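Local coordinates for protein pyruvate kinase (Pyrobaculum aerophilum, PDB 3QTG) that catalyses the last step of glycolysis, the interconversion of phosphoenolpyruvate and ADP with pyruvate and ATP, using a divalent metal cation, at residues A[39-44]-A[333-338]; A[12-17]-A[417-422]; A[315-320]-A[392-397]; A[303-308]-A[339-344]. One frame throughout, in Å; residues are numbered along the deposited sequence.

Contact 1. Residues A[39-44]-A[333-338]; sequences LDLVDG and AAVSWL
No flat side chain takes part where Leu41 and Val42 meet Val335 and Ser336. The nearby indole of Trp337 has the carbonyl oxygen of Ala333 at its edge, in the ring plane, and pairs with Arg340 by a cation-pi contact. The interface itself is aliphatic. Val335 splits its branches between two partners: with CG1 anti to its own carbonyl carbon (chi1 -62°), that methyl meets CG1 of Val42 at 3.9 Å, while CG2 lies against CB of Leu41 at 3.9 Å. Further out, CD1 of Leu41 rests on the helix backbone at CA of Ser336 (3.8 Å) and also touches its CB. One water ties the two backbones together, donating to Leu41 O and to Val335 O, each at 2.9 Å. Leu41 and Val42 are offered by a type I turn from Leu39 to Val42, whose closing bond is weak; Arg73 donates to the carbonyls of both Leu39 and Val42. In the TIM barrel the contact joins helix 331-343, which follows the eighth strand, to the loop between helix 32-39 and the second strand, 44-48. Val42 and Val335 both reach Ala21 on strand 18-22, and Val335 also touches Leu321 on strand 318-321.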
loop_
_atom_site.group_PDB
_atom_site.type_symbol
_atom_site.label_atom_id
_atom_site.label_comp_id
_atom_site.label_asym_id
_atom_site.label_seq_id
_atom_site.Cartn_x
_atom_site.Cartn_y
_atom_site.Cartn_z
ATOM N N LEU A 39 -8.167 -11.247 -43.593
ATOM C CA LEU A 39 -7.335 -10.109 -43.220
ATOM C C LEU A 39 -8.071 -9.108 -42.342
ATOM O O LEU A 39 -7.441 -8.355 -41.593
ATOM C CB LEU A 39 -6.747 -9.434 -44.467
ATOM C CG LEU A 39 -5.757 -10.316 -45.243
ATOM C CD1 LEU A 39 -5.295 -9.662 -46.524
ATOM C CD2 LEU A 39 -4.551 -10.703 -44.381
ATOM N N ASP A 40 -9.401 -9.095 -42.453
ATOM C CA ASP A 40 -10.268 -8.313 -41.567
ATOM C C ASP A 40 -10.137 -8.760 -40.114
ATOM O O ASP A 40 -10.512 -8.038 -39.195
ATOM C CB ASP A 40 -11.734 -8.467 -41.978
ATOM C CG ASP A 40 -12.139 -7.552 -43.141
ATOM O OD1 ASP A 40 -11.320 -6.726 -43.637
ATOM O OD2 ASP A 40 -13.313 -7.675 -43.560
ATOM N N LEU A 41 -9.623 -9.964 -39.923
ATOM C CA LEU A 41 -9.550 -10.564 -38.606
ATOM C C LEU A 41 -8.132 -10.608 -38.047
ATOM O O LEU A 41 -7.907 -11.209 -36.992
ATOM C CB LEU A 41 -10.186 -11.970 -38.613
ATOM C CG LEU A 41 -11.721 -11.986 -38.638
ATOM C CD1 LEU A 41 -12.275 -13.342 -39.102
ATOM C CD2 LEU A 41 -12.312 -11.599 -37.282
ATOM N N VAL A 42 -7.184 -9.996 -38.757
ATOM C CA VAL A 42 -5.788 -9.949 -38.298
ATOM C C VAL A 42 -5.288 -8.513 -38.156
ATOM O O VAL A 42 -5.855 -7.578 -38.744
ATOM C CB VAL A 42 -4.808 -10.832 -39.166
ATOM C CG1 VAL A 42 -5.414 -12.186 -39.435
ATOM C CG2 VAL A 42 -4.422 -10.140 -40.510
ATOM N N ASP A 43 -4.249 -8.346 -37.340
ATOM C CA ASP A 43 -3.601 -7.052 -37.155
ATOM C C ASP A 43 -2.226 -7.052 -37.787
ATOM O O ASP A 43 -1.595 -6.003 -37.926
ATOM C CB ASP A 43 -3.510 -6.695 -35.664
ATOM C CG ASP A 43 -4.870 -6.705 -34.979
ATOM O OD1 ASP A 43 -5.707 -5.814 -35.243
ATOM O OD2 ASP A 43 -5.122 -7.612 -34.176
ATOM N N GLY A 44 -1.759 -8.244 -38.147
ATOM C CA GLY A 44 -0.451 -8.418 -38.754
ATOM C C GLY A 44 -0.303 -9.786 -39.371
ATOM O O GLY A 44 -1.078 -10.691 -39.083
ATOM N N ALA A 333 -11.461 -20.135 -40.206
ATOM C CA ALA A 333 -12.038 -20.508 -38.917
ATOM C C ALA A 333 -11.048 -20.242 -37.787
ATOM O O ALA A 333 -11.441 -19.836 -36.704
ATOM C CB ALA A 333 -12.447 -21.967 -38.915
ATOM N N ALA A 334 -9.765 -20.465 -38.067
ATOM C CA ALA A 334 -8.694 -20.302 -37.088
ATOM C C ALA A 334 -8.557 -18.854 -36.616
ATOM O O ALA A 334 -8.569 -18.615 -35.414
ATOM C CB ALA A 334 -7.377 -20.838 -37.627
ATOM N N VAL A 335 -8.475 -17.897 -37.547
ATOM C CA VAL A 335 -8.423 -16.472 -37.173
ATOM C C VAL A 335 -9.733 -15.956 -36.591
ATOM O O VAL A 335 -9.744 -15.036 -35.751
ATOM C CB VAL A 335 -7.927 -15.539 -38.318
ATOM C CG1 VAL A 335 -6.494 -15.898 -38.724
ATOM C CG2 VAL A 335 -8.872 -15.536 -39.522
ATOM N N SER A 336 -10.836 -16.557 -37.033
ATOM C CA SER A 336 -12.154 -16.180 -36.563
ATOM C C SER A 336 -12.309 -16.588 -35.099
ATOM O O SER A 336 -12.730 -15.781 -34.281
ATOM C CB SER A 336 -13.230 -16.807 -37.452
ATOM O OG SER A 336 -14.522 -16.401 -37.046
ATOM N N TRP A 337 -11.925 -17.818 -34.767
ATOM C CA TRP A 337 -11.926 -18.291 -33.378
ATOM C C TRP A 337 -10.932 -17.569 -32.458
ATOM O O TRP A 337 -11.251 -17.308 -31.298
ATOM C CB TRP A 337 -11.717 -19.797 -33.320
ATOM C CG TRP A 337 -13.006 -20.533 -33.352
ATOM C CD1 TRP A 337 -13.578 -21.159 -34.432
ATOM C CD2 TRP A 337 -13.913 -20.711 -32.261
ATOM N NE1 TRP A 337 -14.771 -21.718 -34.073
ATOM C CE2 TRP A 337 -15.008 -21.461 -32.749
ATOM C CE3 TRP A 337 -13.902 -20.321 -30.914
ATOM C CZ2 TRP A 337 -16.089 -21.831 -31.937
ATOM C CZ3 TRP A 337 -14.983 -20.681 -30.105
ATOM C CH2 TRP A 337 -16.061 -21.430 -30.622
ATOM N N LEU A 338 -9.745 -17.239 -32.978
ATOM C CA LEU A 338 -8.780 -16.408 -32.236
ATOM C C LEU A 338 -9.397 -15.084 -31.746
ATOM O O LEU A 338 -9.357 -14.753 -30.552
ATOM C CB LEU A 338 -7.536 -16.114 -33.083
ATOM C CG LEU A 338 -6.459 -15.361 -32.294
ATOM C CD1 LEU A 338 -6.099 -16.093 -30.960
ATOM C CD2 LEU A 338 -5.209 -15.107 -33.141
HETATM O O HOH W 1 -7.314 -13.554 -35.463
#

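Contact 2. Residues A[12-17]-A[417-422]; sequences RARNLT and ALEPLY
The junction between the TIM barrel and the C-terminal alpha/beta domain is where Leu16 and Arg14, in the loop leading into the first barrel strand, meet Ala417, just before strand 418-422, and Glu419 within it. Its directional link is a backbone hydrogen bond from Ala417 N to Leu16 O, 3.0 Å long and fairly straight (162° at the hydrogen), with the donor in the carbonyl plane on a lone pair. Beside this bond CD2 of Leu16 packs on CB of Ala417 at 3.8 Å, adding an apolar touch to the same pair of residues. The charged pair is looser. Bends at chi2 and chi3 of Arg14 turn one face of its guanidinium to the carboxylate of Glu419; the two planes are stacked 11° apart. NH1 of Arg14 lies 3.8 Å from OE2 of Glu419, a long salt bridge in which the oxygen sits above one face of the guanidinium toward its rim. No N-H points at it, so the attraction is one of charge alone. Strand 418-422 is an outermost strand of its sheet within the chain and runs parallel to strand 399-403, while Glu419 also touches Lys439 of helix 428-439. On the barrel side, Asn15 leans on helix 331-343, and Lys18 NZ, at the start of strand 18-22, donates to Leu418 O.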
loop_
_atom_site.group_PDB
_atom_site.type_symbol
_atom_site.label_atom_id
_atom_site.label_comp_id
_atom_site.label_asym_id
_atom_site.label_seq_id
_atom_site.Cartn_x
_atom_site.Cartn_y
_atom_site.Cartn_z
ATOM N N ARG A 12 -15.072 -5.635 -25.635
ATOM C CA ARG A 12 -15.524 -6.679 -26.601
ATOM C C ARG A 12 -15.300 -6.322 -28.078
ATOM O O ARG A 12 -14.794 -7.152 -28.831
ATOM C CB ARG A 12 -16.999 -7.032 -26.375
ATOM C CG ARG A 12 -17.222 -8.179 -25.415
ATOM C CD ARG A 12 -18.527 -8.916 -25.723
ATOM N NE ARG A 12 -18.941 -9.761 -24.601
ATOM C CZ ARG A 12 -19.567 -9.314 -23.512
ATOM N NH1 ARG A 12 -19.865 -8.023 -23.393
ATOM N NH2 ARG A 12 -19.903 -10.157 -22.538
ATOM N N ALA A 13 -15.684 -5.108 -28.486
ATOM C CA ALA A 13 -15.738 -4.735 -29.917
ATOM C C ALA A 13 -14.384 -4.574 -30.626
ATOM O O ALA A 13 -14.246 -4.964 -31.800
ATOM C CB ALA A 13 -16.602 -3.484 -30.123
ATOM N N ARG A 14 -13.402 -3.993 -29.929
ATOM C CA ARG A 14 -12.043 -3.844 -30.466
ATOM C C ARG A 14 -11.007 -4.479 -29.543
ATOM O O ARG A 14 -11.016 -4.260 -28.334
ATOM C CB ARG A 14 -11.701 -2.372 -30.735
ATOM C CG ARG A 14 -10.389 -2.159 -31.511
ATOM C CD ARG A 14 -10.367 -2.939 -32.834
ATOM N NE ARG A 14 -11.222 -2.325 -33.858
ATOM C CZ ARG A 14 -10.772 -1.735 -34.967
ATOM N NH1 ARG A 14 -9.463 -1.680 -35.221
ATOM N NH2 ARG A 14 -11.636 -1.197 -35.825
ATOM N N ASN A 15 -10.117 -5.271 -30.133
ATOM C CA ASN A 15 -9.166 -6.043 -29.351
ATOM C C ASN A 15 -7.968 -5.239 -28.844
ATOM O O ASN A 15 -7.459 -4.328 -29.509
ATOM C CB ASN A 15 -8.747 -7.348 -30.073
ATOM C CG ASN A 15 -9.793 -8.464 -29.932
ATOM O OD1 ASN A 15 -10.022 -9.248 -30.862
ATOM N ND2 ASN A 15 -10.436 -8.534 -28.768
ATOM N N LEU A 16 -7.555 -5.580 -27.630
ATOM C CA LEU A 16 -6.366 -5.008 -27.031
ATOM C C LEU A 16 -5.218 -5.926 -27.366
ATOM O O LEU A 16 -4.162 -5.458 -27.768
ATOM C CB LEU A 16 -6.561 -4.836 -25.533
ATOM C CG LEU A 16 -7.780 -4.003 -25.083
ATOM C CD1 LEU A 16 -7.747 -3.824 -23.574
ATOM C CD2 LEU A 16 -7.808 -2.641 -25.769
ATOM N N THR A 17 -5.454 -7.236 -27.242
ATOM C CA THR A 17 -4.521 -8.256 -27.727
ATOM C C THR A 17 -4.564 -8.286 -29.252
ATOM O O THR A 17 -5.626 -8.381 -29.851
ATOM C CB THR A 17 -4.868 -9.646 -27.201
ATOM O OG1 THR A 17 -5.089 -9.573 -25.789
ATOM C CG2 THR A 17 -3.728 -10.620 -27.488
ATOM N N ALA A 417 -3.229 -2.659 -27.552
ATOM C CA ALA A 417 -4.310 -1.637 -27.489
ATOM C C ALA A 417 -4.294 -0.568 -28.564
ATOM O O ALA A 417 -5.271 0.180 -28.701
ATOM C CB ALA A 417 -4.415 -0.979 -26.071
ATOM N N LEU A 418 -3.198 -0.465 -29.312
ATOM C CA LEU A 418 -3.025 0.663 -30.222
ATOM C C LEU A 418 -3.867 0.540 -31.467
ATOM O O LEU A 418 -3.906 -0.521 -32.121
ATOM C CB LEU A 418 -1.554 0.888 -30.604
ATOM C CG LEU A 418 -0.534 1.093 -29.475
ATOM C CD1 LEU A 418 0.763 1.557 -30.082
ATOM C CD2 LEU A 418 -1.037 2.082 -28.404
ATOM N N GLU A 419 -4.545 1.635 -31.790
ATOM C CA GLU A 419 -5.228 1.745 -33.074
ATOM C C GLU A 419 -4.605 2.865 -33.910
ATOM O O GLU A 419 -4.956 4.036 -33.756
ATOM C CB GLU A 419 -6.739 1.925 -32.939
ATOM C CG GLU A 419 -7.431 1.459 -34.216
ATOM C CD GLU A 419 -8.846 1.953 -34.344
ATOM O OE1 GLU A 419 -9.144 2.624 -35.355
ATOM O OE2 GLU A 419 -9.656 1.683 -33.433
ATOM N N PRO A 420 -3.665 2.491 -34.786
ATOM C CA PRO A 420 -2.943 3.477 -35.563
ATOM C C PRO A 420 -3.723 3.992 -36.767
ATOM O O PRO A 420 -4.266 3.212 -37.558
ATOM C CB PRO A 420 -1.660 2.741 -35.965
ATOM C CG PRO A 420 -2.042 1.282 -35.981
ATOM C CD PRO A 420 -3.201 1.106 -35.038
ATOM N N LEU A 421 -3.752 5.314 -36.887
ATOM C CA LEU A 421 -4.487 6.033 -37.917
ATOM C C LEU A 421 -3.506 6.902 -38.681
ATOM O O LEU A 421 -2.755 7.677 -38.087
ATOM C CB LEU A 421 -5.554 6.929 -37.272
ATOM C CG LEU A 421 -6.584 6.239 -36.364
ATOM C CD1 LEU A 421 -7.181 7.197 -35.359
ATOM C CD2 LEU A 421 -7.680 5.548 -37.188
ATOM N N TYR A 422 -3.501 6.761 -40.001
ATOM C CA TYR A 422 -2.686 7.617 -40.842
ATOM C C TYR A 422 -3.323 9.000 -40.903
ATOM O O TYR A 422 -4.440 9.149 -41.406
ATOM C CB TYR A 422 -2.523 7.031 -42.240
ATOM C CG TYR A 422 -1.771 7.956 -43.173
ATOM C CD1 TYR A 422 -0.405 8.179 -43.010
ATOM C CD2 TYR A 422 -2.432 8.622 -44.200
ATOM C CE1 TYR A 422 0.292 9.035 -43.858
ATOM C CE2 TYR A 422 -1.751 9.478 -45.055
ATOM C CZ TYR A 422 -0.389 9.683 -44.878
ATOM O OH TYR A 422 0.290 10.539 -45.722
#

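Contact 3. Residues A[315-320]-A[392-397]; sequences GVDSLW and KFRPRG
Arg394 reaches across from the alpha/beta domain and grips Gly315 O side-on, the tight part of a buried contact. Its chain bends at chi2 (-59°) and then runs extended through chi3, which carries the guanidinium to that oxygen. NE and NH2 of Arg394 lie 2.7 and 2.9 Å from Gly315 O, which sits within 9° of the guanidinium plane. Arg394 NH2 also forms a salt bridge to OD2 of Asp317 at 2.7 Å, from above the carboxylate plane, the two flat groups standing 90° apart. Together these bonds limit how the group can turn. The other side of the pair is less direct: OD1 of Asp317 and NH1 of Arg394 are joined through a water, which donates to OD1 at 2.6 Å and accepts from NH1 at 2.8 Å. NH1 also donates to Ala391 O, Trp416 forms a cation-pi contact with Arg394, and Ile284 N and Trp416 N donate to the Asp317 carboxylate. Gly315, the first residue to leave helical angles after helix 302-313, has a positive phi that suits glycine. The arrangement is an interdomain one: an arginine after helix 385-391 binds the helix-to-strand connection into the eighth strand of the TIM barrel.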
loop_
_atom_site.group_PDB
_atom_site.type_symbol
_atom_site.label_atom_id
_atom_site.label_comp_id
_atom_site.label_asym_id
_atom_site.label_seq_id
_atom_site.Cartn_x
_atom_site.Cartn_y
_atom_site.Cartn_z
ATOM N N GLY A 315 -1.601 -10.449 -20.427
ATOM C CA GLY A 315 -1.356 -9.111 -20.958
ATOM C C GLY A 315 -0.305 -9.044 -22.060
ATOM O O GLY A 315 0.309 -8.004 -22.243
ATOM N N VAL A 316 -0.131 -10.129 -22.822
ATOM C CA VAL A 316 0.754 -10.107 -23.999
ATOM C C VAL A 316 0.225 -9.127 -25.051
ATOM O O VAL A 316 -0.998 -8.916 -25.138
ATOM C CB VAL A 316 0.921 -11.536 -24.635
ATOM C CG1 VAL A 316 1.547 -12.494 -23.627
ATOM C CG2 VAL A 316 -0.433 -12.088 -25.145
ATOM N N ASP A 317 1.128 -8.541 -25.845
ATOM C CA ASP A 317 0.734 -7.627 -26.924
ATOM C C ASP A 317 0.030 -8.354 -28.065
ATOM O O ASP A 317 -0.887 -7.802 -28.671
ATOM C CB ASP A 317 1.936 -6.914 -27.559
ATOM C CG ASP A 317 2.677 -6.009 -26.609
ATOM O OD1 ASP A 317 2.591 -4.763 -26.767
ATOM O OD2 ASP A 317 3.378 -6.542 -25.736
ATOM N N SER A 318 0.515 -9.545 -28.409
ATOM C CA SER A 318 -0.013 -10.308 -29.559
ATOM C C SER A 318 0.075 -11.839 -29.427
ATOM O O SER A 318 0.865 -12.373 -28.617
ATOM C CB SER A 318 0.618 -9.841 -30.882
ATOM O OG SER A 318 2.032 -9.877 -30.831
ATOM N N LEU A 319 -0.756 -12.521 -30.227
ATOM C CA LEU A 319 -0.751 -13.979 -30.378
ATOM C C LEU A 319 -0.588 -14.308 -31.859
ATOM O O LEU A 319 -1.261 -13.724 -32.714
ATOM C CB LEU A 319 -2.029 -14.633 -29.817
ATOM C CG LEU A 319 -2.403 -14.391 -28.328
ATOM C CD1 LEU A 319 -3.821 -14.838 -28.034
ATOM C CD2 LEU A 319 -1.455 -15.074 -27.350
ATOM N N TRP A 320 0.330 -15.223 -32.158
ATOM C CA TRP A 320 0.697 -15.511 -33.537
ATOM C C TRP A 320 0.273 -16.932 -33.882
ATOM O O TRP A 320 0.758 -17.885 -33.294
ATOM C CB TRP A 320 2.217 -15.395 -33.701
ATOM C CG TRP A 320 2.812 -14.025 -33.470
ATOM C CD1 TRP A 320 2.211 -12.933 -32.893
ATOM C CD2 TRP A 320 4.139 -13.613 -33.817
ATOM N NE1 TRP A 320 3.083 -11.870 -32.873
ATOM C CE2 TRP A 320 4.271 -12.260 -33.443
ATOM C CE3 TRP A 320 5.225 -14.253 -34.436
ATOM C CZ2 TRP A 320 5.459 -11.532 -33.648
ATOM C CZ3 TRP A 320 6.403 -13.532 -34.629
ATOM C CH2 TRP A 320 6.512 -12.188 -34.230
ATOM N N LYS A 392 2.964 0.243 -22.946
ATOM C CA LYS A 392 3.656 -0.689 -22.042
ATOM C C LYS A 392 3.082 -0.650 -20.644
ATOM O O LYS A 392 3.308 -1.572 -19.869
ATOM C CB LYS A 392 5.167 -0.458 -22.010
ATOM C CG LYS A 392 5.610 0.775 -21.273
ATOM C CD LYS A 392 7.087 1.024 -21.498
ATOM C CE LYS A 392 7.592 1.992 -20.450
ATOM N NZ LYS A 392 8.997 2.334 -20.705
ATOM N N PHE A 393 2.346 0.424 -20.322
ATOM C CA PHE A 393 1.689 0.507 -19.020
ATOM C C PHE A 393 0.311 -0.091 -19.076
ATOM O O PHE A 393 -0.421 0.001 -18.108
ATOM C CB PHE A 393 1.654 1.950 -18.475
ATOM C CG PHE A 393 3.020 2.483 -18.136
ATOM C CD1 PHE A 393 3.663 2.093 -16.963
ATOM C CD2 PHE A 393 3.679 3.337 -19.013
ATOM C CE1 PHE A 393 4.940 2.577 -16.665
ATOM C CE2 PHE A 393 4.929 3.824 -18.720
ATOM C CZ PHE A 393 5.557 3.445 -17.534
ATOM N N ARG A 394 -0.046 -0.695 -20.215
ATOM C CA ARG A 394 -1.252 -1.526 -20.313
ATOM C C ARG A 394 -2.564 -0.768 -20.025
ATOM O O ARG A 394 -3.353 -1.161 -19.150
ATOM C CB ARG A 394 -1.116 -2.803 -19.458
ATOM C CG ARG A 394 -0.035 -3.800 -19.980
ATOM C CD ARG A 394 -0.361 -4.241 -21.399
ATOM N NE ARG A 394 0.493 -5.300 -21.968
ATOM C CZ ARG A 394 1.508 -5.074 -22.786
ATOM N NH1 ARG A 394 1.813 -3.824 -23.072
ATOM N NH2 ARG A 394 2.227 -6.090 -23.310
ATOM N N PRO A 395 -2.819 0.310 -20.794
ATOM C CA PRO A 395 -4.145 0.967 -20.680
ATOM C C PRO A 395 -5.236 -0.037 -21.045
ATOM O O PRO A 395 -4.996 -0.926 -21.877
ATOM C CB PRO A 395 -4.076 2.077 -21.725
ATOM C CG PRO A 395 -2.945 1.576 -22.717
ATOM C CD PRO A 395 -1.966 0.929 -21.824
ATOM N N ARG A 396 -6.416 0.097 -20.445
ATOM C CA ARG A 396 -7.413 -0.959 -20.484
ATOM C C ARG A 396 -8.437 -0.739 -21.580
ATOM O O ARG A 396 -9.427 -1.471 -21.676
ATOM C CB ARG A 396 -8.128 -1.079 -19.127
ATOM C CG ARG A 396 -7.346 -1.777 -18.038
ATOM C CD ARG A 396 -7.152 -3.221 -18.405
ATOM N NE ARG A 396 -7.085 -4.090 -17.227
ATOM C CZ ARG A 396 -5.954 -4.576 -16.721
ATOM N NH1 ARG A 396 -4.785 -4.275 -17.288
ATOM N NH2 ARG A 396 -6.001 -5.361 -15.654
ATOM N N GLY A 397 -8.220 0.284 -22.389
ATOM C CA GLY A 397 -9.099 0.571 -23.519
ATOM C C GLY A 397 -8.227 0.888 -24.706
ATOM O O GLY A 397 -7.001 1.052 -24.562
HETATM O O HOH W 2 3.671 -3.158 -25.091
#

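Contact 4. Residues A[303-308]-A[339-344]; sequences AEINDV and SRILMN
Apolar packing between two helices accounts for every touch across this contact, with Ile341 set between Ile305 and Val308. Its two branches serve different partners. CG1 of Ile341 is anti to the carbonyl carbon (chi1 -65°) and carries CD1 to within 3.8 Å of CG1 of Ile305, whereas CG2 of Ile341 meets CG1 of Val308 at 3.7 Å. The Val308 and Ile341 side chains run roughly perpendicular to each other. A looser touch, 4.3 Å from Val308 CG1 to Leu342 CD2, extends the apolar patch to the next residue of helix 331-343. All four residues are buried. Hydrogen bonding is confined to each segment or goes to outside partners: Asn344 ND2 bonds weakly to Arg340 O one turn back, and also donates to Asp264 OD2 of the second subunit. The short helical segments 303-308 and 339-343 approach to 10.1 Å between axes and cross at -58°. They belong to the helices that follow the seventh and eighth strands of the TIM barrel. Val308 and Leu342 both touch Leu319 on strand 318-321, and Leu263 of the second subunit packs on Ile305, so the contact lies between the barrel wall and a subunit interface.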
loop_
_atom_site.group_PDB
_atom_site.type_symbol
_atom_site.label_atom_id
_atom_site.label_comp_id
_atom_site.label_asym_id
_atom_site.label_seq_id
_atom_site.Cartn_x
_atom_site.Cartn_y
_atom_site.Cartn_z
ATOM N N ALA A 303 -9.790 -27.065 -24.267
ATOM C CA ALA A 303 -8.497 -26.786 -23.650
ATOM C C ALA A 303 -7.750 -25.683 -24.402
ATOM O O ALA A 303 -7.103 -24.853 -23.776
ATOM C CB ALA A 303 -7.653 -28.058 -23.557
ATOM N N GLU A 304 -7.856 -25.683 -25.733
ATOM C CA GLU A 304 -7.233 -24.646 -26.570
ATOM C C GLU A 304 -7.865 -23.282 -26.364
ATOM O O GLU A 304 -7.163 -22.277 -26.347
ATOM C CB GLU A 304 -7.286 -25.021 -28.049
ATOM C CG GLU A 304 -6.481 -26.279 -28.361
ATOM C CD GLU A 304 -6.546 -26.683 -29.827
ATOM O OE1 GLU A 304 -7.578 -26.435 -30.479
ATOM O OE2 GLU A 304 -5.545 -27.247 -30.315
ATOM N N ILE A 305 -9.185 -23.250 -26.194
ATOM C CA ILE A 305 -9.881 -22.017 -25.812
ATOM C C ILE A 305 -9.384 -21.503 -24.447
ATOM O O ILE A 305 -9.020 -20.349 -24.331
ATOM C CB ILE A 305 -11.432 -22.198 -25.823
ATOM C CG1 ILE A 305 -11.930 -22.387 -27.268
ATOM C CG2 ILE A 305 -12.129 -21.027 -25.130
ATOM C CD1 ILE A 305 -13.210 -23.169 -27.397
ATOM N N ASN A 306 -9.361 -22.351 -23.423
ATOM C CA ASN A 306 -8.791 -21.927 -22.138
ATOM C C ASN A 306 -7.323 -21.432 -22.241
ATOM O O ASN A 306 -6.976 -20.409 -21.644
ATOM C CB ASN A 306 -8.930 -23.016 -21.080
ATOM C CG ASN A 306 -10.371 -23.233 -20.648
ATOM O OD1 ASN A 306 -10.897 -24.353 -20.709
ATOM N ND2 ASN A 306 -11.016 -22.173 -20.195
ATOM N N ASP A 307 -6.498 -22.150 -23.009
ATOM C CA ASP A 307 -5.079 -21.783 -23.268
ATOM C C ASP A 307 -4.928 -20.366 -23.855
ATOM O O ASP A 307 -4.210 -19.533 -23.300
ATOM C CB ASP A 307 -4.445 -22.831 -24.188
ATOM C CG ASP A 307 -2.918 -22.725 -24.279
ATOM O OD1 ASP A 307 -2.289 -21.966 -23.505
ATOM O OD2 ASP A 307 -2.344 -23.428 -25.151
ATOM N N VAL A 308 -5.640 -20.089 -24.945
ATOM C CA VAL A 308 -5.647 -18.762 -25.566
ATOM C C VAL A 308 -6.189 -17.710 -24.588
ATOM O O VAL A 308 -5.640 -16.606 -24.482
ATOM C CB VAL A 308 -6.507 -18.738 -26.864
ATOM C CG1 VAL A 308 -6.610 -17.296 -27.464
ATOM C CG2 VAL A 308 -5.952 -19.698 -27.897
ATOM N N SER A 339 -9.977 -14.356 -32.692
ATOM C CA SER A 339 -10.559 -13.038 -32.473
ATOM C C SER A 339 -11.771 -13.084 -31.543
ATOM O O SER A 339 -11.941 -12.215 -30.680
ATOM C CB SER A 339 -10.951 -12.452 -33.835
ATOM O OG SER A 339 -11.161 -11.071 -33.752
ATOM N N ARG A 340 -12.603 -14.103 -31.734
ATOM C CA ARG A 340 -13.775 -14.348 -30.904
ATOM C C ARG A 340 -13.388 -14.602 -29.434
ATOM O O ARG A 340 -13.967 -14.001 -28.534
ATOM C CB ARG A 340 -14.538 -15.544 -31.468
ATOM C CG ARG A 340 -15.893 -15.788 -30.846
ATOM C CD ARG A 340 -16.497 -17.096 -31.372
ATOM N NE ARG A 340 -16.175 -17.346 -32.786
ATOM C CZ ARG A 340 -16.891 -18.130 -33.594
ATOM N NH1 ARG A 340 -17.981 -18.741 -33.127
ATOM N NH2 ARG A 340 -16.525 -18.299 -34.869
ATOM N N ILE A 341 -12.415 -15.486 -29.199
ATOM C CA ILE A 341 -11.908 -15.762 -27.834
ATOM C C ILE A 341 -11.383 -14.505 -27.155
ATOM O O ILE A 341 -11.624 -14.294 -25.971
ATOM C CB ILE A 341 -10.794 -16.851 -27.807
ATOM C CG1 ILE A 341 -11.352 -18.213 -28.260
ATOM C CG2 ILE A 341 -10.147 -16.946 -26.375
ATOM C CD1 ILE A 341 -10.295 -19.223 -28.709
ATOM N N LEU A 342 -10.661 -13.683 -27.911
ATOM C CA LEU A 342 -10.055 -12.463 -27.383
ATOM C C LEU A 342 -11.103 -11.454 -26.916
ATOM O O LEU A 342 -10.911 -10.758 -25.907
ATOM C CB LEU A 342 -9.089 -11.833 -28.405
ATOM C CG LEU A 342 -7.839 -12.670 -28.723
ATOM C CD1 LEU A 342 -6.896 -11.979 -29.717
ATOM C CD2 LEU A 342 -7.104 -13.060 -27.462
ATOM N N MET A 343 -12.219 -11.391 -27.643
ATOM C CA MET A 343 -13.319 -10.506 -27.282
ATOM C C MET A 343 -13.915 -10.858 -25.925
ATOM O O MET A 343 -14.587 -10.043 -25.310
ATOM C CB MET A 343 -14.392 -10.493 -28.379
ATOM C CG MET A 343 -13.895 -9.824 -29.654
ATOM S SD MET A 343 -15.128 -9.685 -30.961
ATOM C CE MET A 343 -14.185 -8.756 -32.192
ATOM N N ASN A 344 -13.636 -12.065 -25.449
ATOM C CA ASN A 344 -14.121 -12.508 -24.144
ATOM C C ASN A 344 -13.142 -12.278 -23.000
ATOM O O ASN A 344 -13.528 -12.398 -21.839
ATOM C CB ASN A 344 -14.483 -13.995 -24.188
ATOM C CG ASN A 344 -15.718 -14.259 -25.005
ATOM O OD1 ASN A 344 -16.847 -14.120 -24.514
ATOM N ND2 ASN A 344 -15.517 -14.621 -26.280
#

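Overall arrangement
Contacts 1 and 4 share helix 331-343, their centres about 12 Å apart, so this last barrel helix meets the loop after helix 32-39 along one part and helix 302-313 along another. Leu319 links them to contact 3, touching both Leu338 and Val308. Contacts 2 and 3, with centres about 10 Å apart, join the barrel to the alpha/beta domain; Leu16 and Ala417 pack on Arg396 and Gly397. None lies in the active site. Side chains of Val42 and Val308 are about 10 and 11 Å from those of Arg46 and Thr288, respectively, which probably bind substrate, as in related pyruvate kinases.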